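Local coordinates for periplasmic solute binding protein (Candidatus liberibacter, PDB 4CL2) that probably serves as the periplasmic metal-binding component of a manganese and zinc uptake system, at residues A[156-161]-A[180-185]; A[86-91]-A[114-119]; A[205-210]-A[234-239]; A[19-24]-A[134-139]. All coordinates share one frame; numbering follows the deposited sequence.

Contact 1 of 4, residues A[156-161]-A[180-185]; sequences TRIEKV and EDFGFK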
loop_
_atom_site.group_PDB
_atom_site.type_symbol
_atom_site.label_atom_id
_atom_site.label_comp_id
_atom_site.label_asym_id
_atom_site.label_seq_id
_atom_site.Cartn_x
_atom_site.Cartn_y
_atom_site.Cartn_z
ATOM N N THR A 156 -7.490 -14.239 -10.703
ATOM C CA THR A 156 -8.173 -15.349 -11.268
ATOM C C THR A 156 -7.476 -16.664 -10.916
ATOM O O THR A 156 -8.102 -17.663 -10.511
ATOM C CB THR A 156 -8.377 -15.136 -12.807
ATOM O OG1 THR A 156 -9.100 -13.908 -13.020
ATOM C CG2 THR A 156 -8.981 -16.266 -13.402
ATOM N N ARG A 157 -6.142 -16.654 -10.972
ATOM C CA ARG A 157 -5.404 -17.818 -10.598
ATOM C C ARG A 157 -5.464 -18.104 -9.071
ATOM O O ARG A 157 -5.702 -19.284 -8.683
ATOM C CB ARG A 157 -3.934 -17.686 -11.064
ATOM C CG ARG A 157 -3.158 -18.960 -10.901
ATOM C CD ARG A 157 -1.925 -19.033 -11.819
ATOM N NE ARG A 157 -0.940 -19.945 -11.207
ATOM C CZ ARG A 157 0.270 -19.599 -10.760
ATOM N NH1 ARG A 157 0.731 -18.353 -10.903
ATOM N NH2 ARG A 157 1.037 -20.515 -10.170
ATOM N N ILE A 158 -5.366 -17.056 -8.226
ATOM C CA ILE A 158 -5.397 -17.151 -6.752
ATOM C C ILE A 158 -6.727 -17.788 -6.332
ATOM O O ILE A 158 -6.812 -18.598 -5.392
ATOM C CB ILE A 158 -5.179 -15.728 -6.099
ATOM C CG1 ILE A 158 -3.706 -15.257 -6.276
ATOM C CG2 ILE A 158 -5.576 -15.678 -4.628
ATOM C CD1 ILE A 158 -3.403 -13.794 -6.008
ATOM N N GLU A 159 -7.799 -17.402 -7.048
ATOM C CA GLU A 159 -9.114 -17.831 -6.656
ATOM C C GLU A 159 -9.342 -19.340 -6.837
ATOM O O GLU A 159 -10.314 -19.858 -6.319
ATOM C CB GLU A 159 -10.198 -17.053 -7.386
ATOM C CG GLU A 159 -10.282 -15.606 -7.006
ATOM C CD GLU A 159 -10.645 -15.307 -5.523
ATOM O OE1 GLU A 159 -11.161 -16.209 -4.849
ATOM O OE2 GLU A 159 -10.460 -14.154 -5.083
ATOM N N LYS A 160 -8.459 -20.050 -7.549
ATOM C CA LYS A 160 -8.546 -21.488 -7.652
ATOM C C LYS A 160 -8.007 -22.252 -6.444
ATOM O O LYS A 160 -8.114 -23.481 -6.397
ATOM C CB LYS A 160 -7.795 -21.973 -8.903
ATOM C CG LYS A 160 -8.323 -21.362 -10.163
ATOM C CD LYS A 160 -7.557 -21.900 -11.366
ATOM C CE LYS A 160 -7.917 -21.123 -12.623
ATOM N NZ LYS A 160 -9.390 -21.038 -12.855
ATOM N N VAL A 161 -7.400 -21.555 -5.495
ATOM C CA VAL A 161 -6.802 -22.189 -4.312
ATOM C C VAL A 161 -7.901 -22.856 -3.447
ATOM O O VAL A 161 -8.935 -22.222 -3.139
ATOM C CB VAL A 161 -6.002 -21.180 -3.452
ATOM C CG1 VAL A 161 -5.582 -21.794 -2.117
ATOM C CG2 VAL A 161 -4.753 -20.710 -4.207
ATOM N N GLU A 180 -9.434 -9.301 2.188
ATOM C CA GLU A 180 -10.855 -8.926 2.130
ATOM C C GLU A 180 -11.345 -8.801 0.671
ATOM O O GLU A 180 -12.479 -9.131 0.380
ATOM C CB GLU A 180 -11.087 -7.621 2.913
ATOM C CG GLU A 180 -12.561 -7.240 3.125
ATOM C CD GLU A 180 -13.160 -6.476 1.955
ATOM O OE1 GLU A 180 -12.395 -6.007 1.116
ATOM O OE2 GLU A 180 -14.409 -6.447 1.845
ATOM N N ASP A 181 -10.470 -8.377 -0.208
ATOM C CA ASP A 181 -10.811 -8.154 -1.656
ATOM C C ASP A 181 -10.931 -9.517 -2.346
ATOM O O ASP A 181 -11.817 -9.721 -3.160
ATOM C CB ASP A 181 -9.744 -7.325 -2.297
ATOM C CG ASP A 181 -10.086 -6.818 -3.709
ATOM O OD1 ASP A 181 -11.218 -6.713 -4.005
ATOM O OD2 ASP A 181 -9.190 -6.276 -4.357
ATOM N N PHE A 182 -10.086 -10.472 -2.006
ATOM C CA PHE A 182 -10.017 -11.734 -2.729
ATOM C C PHE A 182 -10.743 -12.856 -2.010
ATOM O O PHE A 182 -10.847 -13.977 -2.566
ATOM C CB PHE A 182 -8.574 -12.169 -3.059
ATOM C CG PHE A 182 -7.855 -11.296 -4.026
ATOM C CD1 PHE A 182 -8.484 -10.206 -4.664
ATOM C CD2 PHE A 182 -6.559 -11.602 -4.409
ATOM C CE1 PHE A 182 -7.811 -9.409 -5.562
ATOM C CE2 PHE A 182 -5.897 -10.822 -5.327
ATOM C CZ PHE A 182 -6.518 -9.750 -5.901
ATOM N N GLY A 183 -11.173 -12.639 -0.743
ATOM C CA GLY A 183 -11.823 -13.668 0.027
ATOM C C GLY A 183 -10.904 -14.693 0.676
ATOM O O GLY A 183 -11.153 -15.886 0.632
ATOM N N PHE A 184 -9.829 -14.206 1.281
ATOM C CA PHE A 184 -8.854 -15.035 2.005
ATOM C C PHE A 184 -8.876 -14.609 3.467
ATOM O O PHE A 184 -9.290 -13.491 3.829
ATOM C CB PHE A 184 -7.427 -14.845 1.430
ATOM C CG PHE A 184 -7.158 -15.666 0.227
ATOM C CD1 PHE A 184 -7.938 -15.459 -0.926
ATOM C CD2 PHE A 184 -6.130 -16.586 0.172
ATOM C CE1 PHE A 184 -7.742 -16.202 -2.072
ATOM C CE2 PHE A 184 -5.950 -17.353 -0.969
ATOM C CZ PHE A 184 -6.742 -17.165 -2.082
ATOM N N LYS A 185 -8.385 -15.479 4.318
ATOM C CA LYS A 185 -8.133 -15.087 5.728
ATOM C C LYS A 185 -6.687 -14.618 5.893
ATOM O O LYS A 185 -5.865 -15.017 5.096
ATOM C CB LYS A 185 -8.372 -16.304 6.607
ATOM C CG LYS A 185 -9.834 -16.764 6.613
ATOM C CD LYS A 185 -9.917 -18.298 6.574
ATOM C CE LYS A 185 -9.887 -18.850 5.141
ATOM N NZ LYS A 185 -9.433 -20.270 5.112
#

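Contact 2 of 4, residues A[86-91]-A[114-119]; sequences DGINPI and AMIYIE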
loop_
_atom_site.group_PDB
_atom_site.type_symbol
_atom_site.label_atom_id
_atom_site.label_comp_id
_atom_site.label_asym_id
_atom_site.label_seq_id
_atom_site.Cartn_x
_atom_site.Cartn_y
_atom_site.Cartn_z
ATOM N N ASP A 86 -10.701 7.804 0.853
ATOM C CA ASP A 86 -12.132 8.085 1.076
ATOM C C ASP A 86 -12.966 7.051 0.312
ATOM O O ASP A 86 -12.756 6.815 -0.891
ATOM C CB ASP A 86 -12.476 9.481 0.515
ATOM C CG ASP A 86 -12.032 10.621 1.397
ATOM O OD1 ASP A 86 -11.555 10.402 2.549
ATOM O OD2 ASP A 86 -12.129 11.763 0.876
ATOM N N GLY A 87 -13.943 6.474 0.992
ATOM C CA GLY A 87 -14.769 5.396 0.389
ATOM C C GLY A 87 -14.304 3.978 0.671
ATOM O O GLY A 87 -14.936 3.004 0.178
ATOM N N ILE A 88 -13.153 3.825 1.351
ATOM C CA ILE A 88 -12.662 2.482 1.647
ATOM C C ILE A 88 -13.049 2.207 3.098
ATOM O O ILE A 88 -12.607 2.914 3.987
ATOM C CB ILE A 88 -11.158 2.353 1.459
ATOM C CG1 ILE A 88 -10.808 2.544 -0.040
ATOM C CG2 ILE A 88 -10.656 1.011 1.970
ATOM C CD1 ILE A 88 -9.355 2.592 -0.455
ATOM N N ASN A 89 -13.787 1.135 3.339
ATOM C CA ASN A 89 -14.154 0.774 4.687
ATOM C C ASN A 89 -12.905 0.310 5.422
ATOM O O ASN A 89 -12.177 -0.596 4.943
ATOM C CB ASN A 89 -15.185 -0.357 4.617
ATOM C CG ASN A 89 -15.734 -0.733 5.946
ATOM O OD1 ASN A 89 -16.205 0.094 6.601
ATOM N ND2 ASN A 89 -15.612 -1.990 6.344
ATOM N N PRO A 90 -12.590 0.959 6.537
ATOM C CA PRO A 90 -11.340 0.575 7.221
ATOM C C PRO A 90 -11.391 -0.787 7.874
ATOM O O PRO A 90 -12.450 -1.207 8.365
ATOM C CB PRO A 90 -11.128 1.663 8.279
ATOM C CG PRO A 90 -12.410 2.411 8.348
ATOM C CD PRO A 90 -13.278 2.095 7.177
ATOM N N ILE A 91 -10.238 -1.442 7.875
ATOM C CA ILE A 91 -10.006 -2.645 8.629
ATOM C C ILE A 91 -9.116 -2.309 9.812
ATOM O O ILE A 91 -8.112 -1.616 9.643
ATOM C CB ILE A 91 -9.320 -3.705 7.752
ATOM C CG1 ILE A 91 -10.261 -4.115 6.602
ATOM C CG2 ILE A 91 -8.925 -4.918 8.555
ATOM C CD1 ILE A 91 -9.583 -5.095 5.657
ATOM N N ALA A 114 -7.226 -0.129 -5.541
ATOM C CA ALA A 114 -6.422 0.594 -6.516
ATOM C C ALA A 114 -7.335 1.490 -7.316
ATOM O O ALA A 114 -7.004 2.640 -7.588
ATOM C CB ALA A 114 -5.703 -0.417 -7.436
ATOM N N MET A 115 -8.495 0.953 -7.750
ATOM C CA MET A 115 -9.448 1.756 -8.554
ATOM C C MET A 115 -9.997 2.970 -7.787
ATOM O O MET A 115 -10.215 4.038 -8.357
ATOM C CB MET A 115 -10.596 0.952 -9.068
ATOM C CG MET A 115 -10.234 -0.373 -9.669
ATOM S SD MET A 115 -9.228 -0.019 -11.171
ATOM C CE MET A 115 -8.393 -1.573 -11.491
ATOM N N ILE A 116 -10.181 2.818 -6.480
ATOM C CA ILE A 116 -10.653 3.916 -5.606
ATOM C C ILE A 116 -9.557 4.979 -5.393
ATOM O O ILE A 116 -9.870 6.185 -5.471
ATOM C CB ILE A 116 -11.150 3.348 -4.256
ATOM C CG1 ILE A 116 -12.358 2.479 -4.553
ATOM C CG2 ILE A 116 -11.453 4.501 -3.307
ATOM C CD1 ILE A 116 -12.826 1.687 -3.343
ATOM N N TYR A 117 -8.323 4.569 -5.157
ATOM C CA TYR A 117 -7.169 5.496 -5.106
ATOM C C TYR A 117 -7.132 6.335 -6.389
ATOM O O TYR A 117 -7.053 7.573 -6.355
ATOM C CB TYR A 117 -5.826 4.792 -4.938
ATOM C CG TYR A 117 -5.452 4.393 -3.516
ATOM C CD1 TYR A 117 -6.131 3.405 -2.816
ATOM C CD2 TYR A 117 -4.385 5.011 -2.856
ATOM C CE1 TYR A 117 -5.759 3.012 -1.523
ATOM C CE2 TYR A 117 -4.042 4.633 -1.571
ATOM C CZ TYR A 117 -4.707 3.676 -0.889
ATOM O OH TYR A 117 -4.370 3.271 0.398
ATOM N N ILE A 118 -7.223 5.665 -7.500
ATOM C CA ILE A 118 -7.144 6.352 -8.819
ATOM C C ILE A 118 -8.282 7.347 -8.960
ATOM O O ILE A 118 -8.049 8.488 -9.372
ATOM C CB ILE A 118 -7.138 5.295 -9.945
ATOM C CG1 ILE A 118 -5.801 4.535 -9.921
ATOM C CG2 ILE A 118 -7.383 5.956 -11.306
ATOM C CD1 ILE A 118 -5.824 3.256 -10.710
ATOM N N GLU A 119 -9.526 6.925 -8.645
ATOM C CA GLU A 119 -10.710 7.770 -8.784
ATOM C C GLU A 119 -10.595 8.994 -7.894
ATOM O O GLU A 119 -10.914 10.120 -8.319
ATOM C CB GLU A 119 -11.991 6.976 -8.517
ATOM C CG GLU A 119 -13.202 7.870 -8.394
ATOM C CD GLU A 119 -13.512 8.695 -9.625
ATOM O OE1 GLU A 119 -12.938 8.429 -10.727
ATOM O OE2 GLU A 119 -14.297 9.661 -9.485
#

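Contact 3 of 4, residues A[205-210]-A[234-239]; sequences HAINQM and YETNAS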
loop_
_atom_site.group_PDB
_atom_site.type_symbol
_atom_site.label_atom_id
_atom_site.label_comp_id
_atom_site.label_asym_id
_atom_site.label_seq_id
_atom_site.Cartn_x
_atom_site.Cartn_y
_atom_site.Cartn_z
ATOM N N HIS A 205 0.089 -16.579 18.877
ATOM C CA HIS A 205 -1.201 -16.803 18.182
ATOM C C HIS A 205 -1.032 -17.271 16.748
ATOM O O HIS A 205 -1.691 -18.229 16.298
ATOM C CB HIS A 205 -2.026 -15.525 18.236
ATOM C CG HIS A 205 -3.320 -15.608 17.483
ATOM N ND1 HIS A 205 -4.414 -16.298 17.961
ATOM C CD2 HIS A 205 -3.720 -15.036 16.316
ATOM C CE1 HIS A 205 -5.413 -16.194 17.099
ATOM N NE2 HIS A 205 -5.016 -15.445 16.089
ATOM N N ALA A 206 -0.126 -16.620 16.018
ATOM C CA ALA A 206 0.104 -17.030 14.649
ATOM C C ALA A 206 0.637 -18.418 14.565
ATOM O O ALA A 206 0.259 -19.196 13.674
ATOM C CB ALA A 206 1.053 -16.068 13.942
ATOM N N ILE A 207 1.523 -18.772 15.509
ATOM C CA ILE A 207 2.073 -20.107 15.491
ATOM C C ILE A 207 0.949 -21.104 15.712
ATOM O O ILE A 207 0.844 -22.119 15.005
ATOM C CB ILE A 207 3.214 -20.239 16.561
ATOM C CG1 ILE A 207 4.426 -19.434 16.056
ATOM C CG2 ILE A 207 3.563 -21.671 16.832
ATOM C CD1 ILE A 207 5.478 -19.203 17.107
ATOM N N ASN A 208 0.101 -20.794 16.695
ATOM C CA ASN A 208 -0.989 -21.687 17.021
ATOM C C ASN A 208 -1.962 -21.822 15.858
ATOM O O ASN A 208 -2.372 -22.946 15.501
ATOM C CB ASN A 208 -1.657 -21.215 18.318
ATOM C CG ASN A 208 -0.841 -21.594 19.540
ATOM O OD1 ASN A 208 -0.166 -22.592 19.519
ATOM N ND2 ASN A 208 -0.865 -20.784 20.566
ATOM N N GLN A 209 -2.255 -20.696 15.231
ATOM C CA GLN A 209 -3.191 -20.708 14.074
ATOM C C GLN A 209 -2.660 -21.457 12.863
ATOM O O GLN A 209 -3.384 -22.214 12.222
ATOM C CB GLN A 209 -3.610 -19.322 13.728
ATOM C CG GLN A 209 -4.519 -18.666 14.746
ATOM C CD GLN A 209 -5.899 -19.307 14.735
ATOM O OE1 GLN A 209 -6.448 -19.590 13.670
ATOM N NE2 GLN A 209 -6.453 -19.549 15.907
ATOM N N MET A 210 -1.368 -21.315 12.587
ATOM C CA MET A 210 -0.763 -22.066 11.497
ATOM C C MET A 210 -0.759 -23.560 11.682
ATOM O O MET A 210 -0.981 -24.307 10.728
ATOM C CB MET A 210 0.657 -21.566 11.263
ATOM C CG MET A 210 0.701 -20.200 10.605
ATOM S SD MET A 210 2.357 -19.454 10.404
ATOM C CE MET A 210 2.982 -20.462 9.100
ATOM N N TYR A 234 9.830 -22.240 11.276
ATOM C CA TYR A 234 10.458 -23.351 11.921
ATOM C C TYR A 234 9.528 -23.959 12.979
ATOM O O TYR A 234 9.353 -25.177 13.023
ATOM C CB TYR A 234 11.807 -22.929 12.551
ATOM C CG TYR A 234 12.307 -23.954 13.492
ATOM C CD1 TYR A 234 12.862 -25.145 13.020
ATOM C CD2 TYR A 234 12.180 -23.788 14.867
ATOM C CE1 TYR A 234 13.287 -26.129 13.876
ATOM C CE2 TYR A 234 12.581 -24.772 15.720
ATOM C CZ TYR A 234 13.153 -25.928 15.230
ATOM O OH TYR A 234 13.585 -26.903 16.082
ATOM N N GLU A 235 8.893 -23.096 13.777
ATOM C CA GLU A 235 8.075 -23.562 14.923
ATOM C C GLU A 235 6.777 -24.248 14.476
ATOM O O GLU A 235 6.229 -25.053 15.215
ATOM C CB GLU A 235 7.733 -22.370 15.836
ATOM C CG GLU A 235 8.886 -22.028 16.738
ATOM C CD GLU A 235 8.508 -21.025 17.825
ATOM O OE1 GLU A 235 7.596 -21.330 18.639
ATOM O OE2 GLU A 235 9.151 -19.983 17.847
ATOM N N THR A 236 6.358 -23.962 13.241
ATOM C CA THR A 236 5.090 -24.428 12.656
ATOM C C THR A 236 5.261 -25.572 11.638
ATOM O O THR A 236 4.272 -26.177 11.211
ATOM C CB THR A 236 4.326 -23.301 11.996
ATOM O OG1 THR A 236 5.128 -22.675 10.979
ATOM C CG2 THR A 236 3.891 -22.311 13.040
ATOM N N ASN A 237 6.500 -25.912 11.307
ATOM C CA ASN A 237 6.781 -26.779 10.177
ATOM C C ASN A 237 6.195 -26.257 8.897
ATOM O O ASN A 237 5.875 -27.005 8.014
ATOM C CB ASN A 237 6.306 -28.219 10.430
ATOM C CG ASN A 237 7.194 -28.933 11.372
ATOM O OD1 ASN A 237 6.751 -29.509 12.366
ATOM N ND2 ASN A 237 8.477 -28.904 11.074
ATOM N N ALA A 238 6.045 -24.947 8.826
ATOM C CA ALA A 238 5.728 -24.245 7.592
ATOM C C ALA A 238 7.036 -23.847 6.860
ATOM O O ALA A 238 8.126 -24.155 7.297
ATOM C CB ALA A 238 4.907 -23.028 7.896
ATOM N N SER A 239 6.868 -23.176 5.717
ATOM C CA SER A 239 8.016 -22.716 4.921
ATOM C C SER A 239 8.023 -21.207 4.904
ATOM O O SER A 239 6.991 -20.595 4.892
ATOM C CB SER A 239 7.843 -23.202 3.452
ATOM O OG SER A 239 7.921 -24.628 3.423
#

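Contact 4 of 4, residues A[19-24]-A[134-139]; sequences QNIAKD and KKYELN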
loop_
_atom_site.group_PDB
_atom_site.type_symbol
_atom_site.label_atom_id
_atom_site.label_comp_id
_atom_site.label_asym_id
_atom_site.label_seq_id
_atom_site.Cartn_x
_atom_site.Cartn_y
_atom_site.Cartn_z
ATOM N N GLN A 19 1.346 10.354 -10.743
ATOM C CA GLN A 19 2.080 10.550 -11.985
ATOM C C GLN A 19 1.415 9.871 -13.139
ATOM O O GLN A 19 1.416 10.401 -14.238
ATOM C CB GLN A 19 3.518 10.055 -11.836
ATOM C CG GLN A 19 4.401 10.218 -13.060
ATOM C CD GLN A 19 4.607 11.677 -13.481
ATOM O OE1 GLN A 19 4.560 12.602 -12.678
ATOM N NE2 GLN A 19 4.802 11.877 -14.766
ATOM N N ASN A 20 0.818 8.708 -12.921
ATOM C CA ASN A 20 0.158 8.046 -14.035
ATOM C C ASN A 20 -1.144 8.700 -14.459
ATOM O O ASN A 20 -1.578 8.581 -15.614
ATOM C CB ASN A 20 -0.100 6.599 -13.681
ATOM C CG ASN A 20 1.115 5.761 -13.914
ATOM O OD1 ASN A 20 1.442 5.387 -15.057
ATOM N ND2 ASN A 20 1.853 5.515 -12.860
ATOM N N ILE A 21 -1.790 9.410 -13.539
ATOM C CA ILE A 21 -3.017 10.113 -13.875
ATOM C C ILE A 21 -2.701 11.487 -14.476
ATOM O O ILE A 21 -3.378 11.930 -15.386
ATOM C CB ILE A 21 -3.955 10.185 -12.658
ATOM C CG1 ILE A 21 -4.324 8.754 -12.131
ATOM C CG2 ILE A 21 -5.211 10.987 -12.938
ATOM C CD1 ILE A 21 -4.681 8.768 -10.677
ATOM N N ALA A 22 -1.686 12.176 -13.952
ATOM C CA ALA A 22 -1.428 13.531 -14.379
ATOM C C ALA A 22 -0.506 13.622 -15.579
ATOM O O ALA A 22 -0.600 14.560 -16.347
ATOM C CB ALA A 22 -0.837 14.290 -13.241
ATOM N N LYS A 23 0.360 12.643 -15.778
ATOM C CA LYS A 23 1.310 12.625 -16.888
ATOM C C LYS A 23 1.942 13.959 -17.179
ATOM O O LYS A 23 1.913 14.444 -18.313
ATOM C CB LYS A 23 0.675 12.126 -18.136
ATOM C CG LYS A 23 0.207 10.730 -18.003
ATOM C CD LYS A 23 -0.380 10.318 -19.319
ATOM C CE LYS A 23 -0.235 8.830 -19.508
ATOM N NZ LYS A 23 -0.134 8.581 -20.972
ATOM N N ASP A 24 2.504 14.554 -16.174
ATOM C CA ASP A 24 3.215 15.864 -16.483
ATOM C C ASP A 24 2.352 17.110 -16.737
ATOM O O ASP A 24 2.931 18.211 -16.940
ATOM C CB ASP A 24 4.264 15.756 -17.605
ATOM C CG ASP A 24 5.338 14.705 -17.325
ATOM O OD1 ASP A 24 5.783 14.528 -16.164
ATOM O OD2 ASP A 24 5.767 14.063 -18.292
ATOM N N LYS A 134 -10.566 16.649 -19.188
ATOM C CA LYS A 134 -10.695 15.568 -20.190
ATOM C C LYS A 134 -9.463 14.680 -20.248
ATOM O O LYS A 134 -9.542 13.440 -20.463
ATOM C CB LYS A 134 -10.996 16.150 -21.567
ATOM C CG LYS A 134 -12.368 16.839 -21.564
ATOM C CD LYS A 134 -12.584 17.901 -22.655
ATOM C CE LYS A 134 -13.837 18.727 -22.345
ATOM N NZ LYS A 134 -13.823 20.048 -23.014
ATOM N N LYS A 135 -8.323 15.283 -19.998
ATOM C CA LYS A 135 -7.063 14.547 -19.914
ATOM C C LYS A 135 -6.936 13.688 -18.661
ATOM O O LYS A 135 -6.572 12.538 -18.750
ATOM C CB LYS A 135 -5.875 15.537 -20.015
ATOM C CG LYS A 135 -5.843 16.281 -21.335
ATOM C CD LYS A 135 -4.568 17.133 -21.451
ATOM C CE LYS A 135 -4.517 17.744 -22.851
ATOM N NZ LYS A 135 -3.223 18.410 -23.165
ATOM N N TYR A 136 -7.300 14.211 -17.503
ATOM C CA TYR A 136 -7.276 13.394 -16.296
ATOM C C TYR A 136 -8.272 12.236 -16.440
ATOM O O TYR A 136 -8.007 11.144 -15.957
ATOM C CB TYR A 136 -7.600 14.204 -15.041
ATOM C CG TYR A 136 -6.609 15.308 -14.768
ATOM C CD1 TYR A 136 -5.241 15.033 -14.637
ATOM C CD2 TYR A 136 -7.021 16.608 -14.618
ATOM C CE1 TYR A 136 -4.335 16.060 -14.410
ATOM C CE2 TYR A 136 -6.110 17.600 -14.344
ATOM C CZ TYR A 136 -4.776 17.311 -14.250
ATOM O OH TYR A 136 -3.808 18.300 -14.040
ATOM N N GLU A 137 -9.392 12.496 -17.091
ATOM C CA GLU A 137 -10.445 11.465 -17.282
ATOM C C GLU A 137 -9.882 10.314 -18.113
ATOM O O GLU A 137 -10.008 9.129 -17.744
ATOM C CB GLU A 137 -11.707 12.071 -17.896
ATOM C CG GLU A 137 -12.951 11.164 -17.778
ATOM C CD GLU A 137 -13.605 11.270 -16.412
ATOM O OE1 GLU A 137 -14.223 12.341 -16.141
ATOM O OE2 GLU A 137 -13.484 10.305 -15.641
ATOM N N LEU A 138 -9.295 10.652 -19.251
ATOM C CA LEU A 138 -8.731 9.627 -20.119
ATOM C C LEU A 138 -7.615 8.883 -19.429
ATOM O O LEU A 138 -7.529 7.633 -19.433
ATOM C CB LEU A 138 -8.295 10.256 -21.444
ATOM C CG LEU A 138 -7.313 9.348 -22.245
ATOM C CD1 LEU A 138 -8.130 8.260 -22.863
ATOM C CD2 LEU A 138 -6.595 10.194 -23.298
ATOM N N ASN A 139 -6.716 9.641 -18.784
ATOM C CA ASN A 139 -5.548 9.036 -18.147
ATOM C C ASN A 139 -5.919 8.092 -17.022
ATOM O O ASN A 139 -5.309 7.019 -16.872
ATOM C CB ASN A 139 -4.580 10.095 -17.608
ATOM C CG ASN A 139 -3.968 10.970 -18.694
ATOM O OD1 ASN A 139 -3.987 10.630 -19.888
ATOM N ND2 ASN A 139 -3.372 12.122 -18.284
HETATM O O HOH W 1 -2.610 6.898 -17.598
#

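Contact 1 of 4, residues A[156-161]-A[180-185]
Glu159, in the C-terminal end region of helix 133-158, reaches the backbone of Phe182 at the end of helix 176-182. Its CB does not aim straight at the partner segment. Bends at chi1 (-68°) and chi2 (-63°) carry the carboxylate round to Phe182. There CD comes within 3.2 Å of Phe182 O. At the tip both oxygens lie near that carbonyl. OE2 sits 2.6 Å from Phe182 O and 3.4 Å from Phe182 CB. OE1 also forms a salt bridge with Arg166, whose NH2 donates to Gly183 O. Solute-binding proteins of this family join two lobes by one long helix, and helix 133-158 is consistent with that role. The contact would then join the end of that helix to the second lobe. Gly183, with positive phi, ends the shorter helix and turns the chain toward strand 185-188. Beside the carboxylate the packing is apolar. In one of its two deposited conformers, Ile158 places CD1 3.9 Å from Phe182 CE2, the two side chains crossing near a right angle. Val161 CB approaches Phe184 CZ at 4.3 Å. Phe184 also stacks on Phe168. From helix 259-274, Val271 touches Ile158, Leu267 touches Phe182 and Leu274 touches Phe184.

Contact 2 of 4, residues A[86-91]-A[114-119]
Ile88 and Ile116 meet with matching first torsions (chi1 -65° and -64°). In each, CG1 stands beside the backbone N and CG2 lies anti to it. The two side chains cross at a slant, and Ile88 CG1 rests 3.9 Å from Ile116 CG2. Ile116 CD1 is almost as near, 4.0 Å from Ile88 CG1. The extended Ile88 chain carries its CD1 past this pair to Tyr117. That methyl lies 3.8 Å from Tyr117 CE1, and the Ile88 and Tyr117 side chains cross at about a right angle. Tyr117 starts with its CB turned from the loop, but its chi1 of -82° brings the ring back to the isoleucine. The phenol OH bonds to Asn60. Ile116 CG2 has a further neighbour, Asp86 O, at 3.6 Å. That carbonyl also accepts a hydrogen bond from Asn120 ND2, one turn further along helix 111-128. Gly87 adopts positive phi as the loop passes over Ile116. Tyr177 of helix 176-182 touches Ile88 too. Residues 86-88 pack on helix 111-128 through apolar contacts and the Asn120 bond. The Tyr117 side chain lies about 7 Å from that of His106 and about 11 Å from the manganese ion, on the outskirts of the metal site.

Contact 3 of 4, residues A[205-210]-A[234-239]
Glu235 is the first residue of 234-239 to touch helix 200-212. Its carboxylate lies over the end of Ile207, with OE1 3.4 Å from Ile207 CD1. The polar end is tied to its own helix, since OE2 accepts a hydrogen bond from Gln231. Thr236 follows and enters the groove between Ile207 and Met210. Its OG1 stands between the backbone N and the carbonyl carbon (chi1 57°), which leaves CG2 to face the other helix. CG2 meets Ile207 O at 3.6 Å and also touches Ile207 CG2 and Met210 CB. OG1 hydrogen-bonds back to Val232 O, with Ala233 O as a second, shared partner. Asn237 then turns the chain with positive phi in a Schellman motif, and helix 227-236 ends. Ala238 brings its CB to 3.4 Å from Met210 CE, a tight fit. A bend at chi3 (73°) turns that methyl to Ala238, and CE also lies 3.6 Å from Thr236 OG1. Ser239 begins strand 239-244, which pairs in parallel with strand 217-221, so helix 227-236 forms the connection of a beta-alpha-beta crossover. The chemistry is mostly that of methyl groups. The polar ends of Glu235 and Thr236 bond within helix 227-236, and the contact therefore rests mainly on van der Waals packing.

Contact 4 of 4, residues A[19-24]-A[134-139]
This is a buried packing of a helix end on a helix flank, with Ile21 and Ala22 set against Tyr136 and Asn139. It joins the last turn of helix 12-22 to the first turns of the long helix 133-158. The central link is a hydrogen bond from Asn139 ND2 to Ile21 O, 2.9 Å long with an N-H...O angle of 153°. The acceptor lies nearly in the amide plane of Asn139, while the nitrogen stands above the carbonyl plane of Ile21. Asn139 CG is placed beside its backbone N (chi1 -64°), which points the amide across the gap. The extended Lys23 side chain runs over this amide, its CD 3.6 Å from Asn139 ND2. Tyr136 offers a ring edge to the same carbonyl, with CD1 3.7 Å from Ile21 O. CE1 of that edge lies 3.9 Å from Ala22 CA. A water donates to both Asn20 O and Asn139 O, at 2.8 Å each, and so bridges the two backbones. Lys23 leaves the helix with positive phi. Gln19 NE2 reaches Asp24 OD1 with a 3.2 Å bond that closes the turn. Around the contact, Ile121 and Leu125 of helix 111-128 touch Ile21, and Leu125 and Thr126 touch Tyr136. The phenol OH bonds to Asp129. Leu25 and Val26, which lead into strand 27-30, border the ring from the loop.

How the contacts relate
Contacts 4 and 1 use the two ends of helix 133-158, and their centres lie about 31 Å apart. That helix probably links the two lobes, as in relatives. Contact 2, on the preceding helix 111-128, sits about 19 Å from each, centre to centre. It touches both: Ile118 O meets Ile21 CD1 of contact 4, and Ile91 CD1 meets Glu180 CB of contact 1. Along the chain, contact 2 is nested within the loop closed by contact 4; contact 1 follows, then contact 3. Contact 3 lies nearest contact 1, about 21 Å between centres, and farthest from contact 4, about 46 Å. Contact 2 alone lies near the manganese site; the others pack helix ends against neighbouring helices.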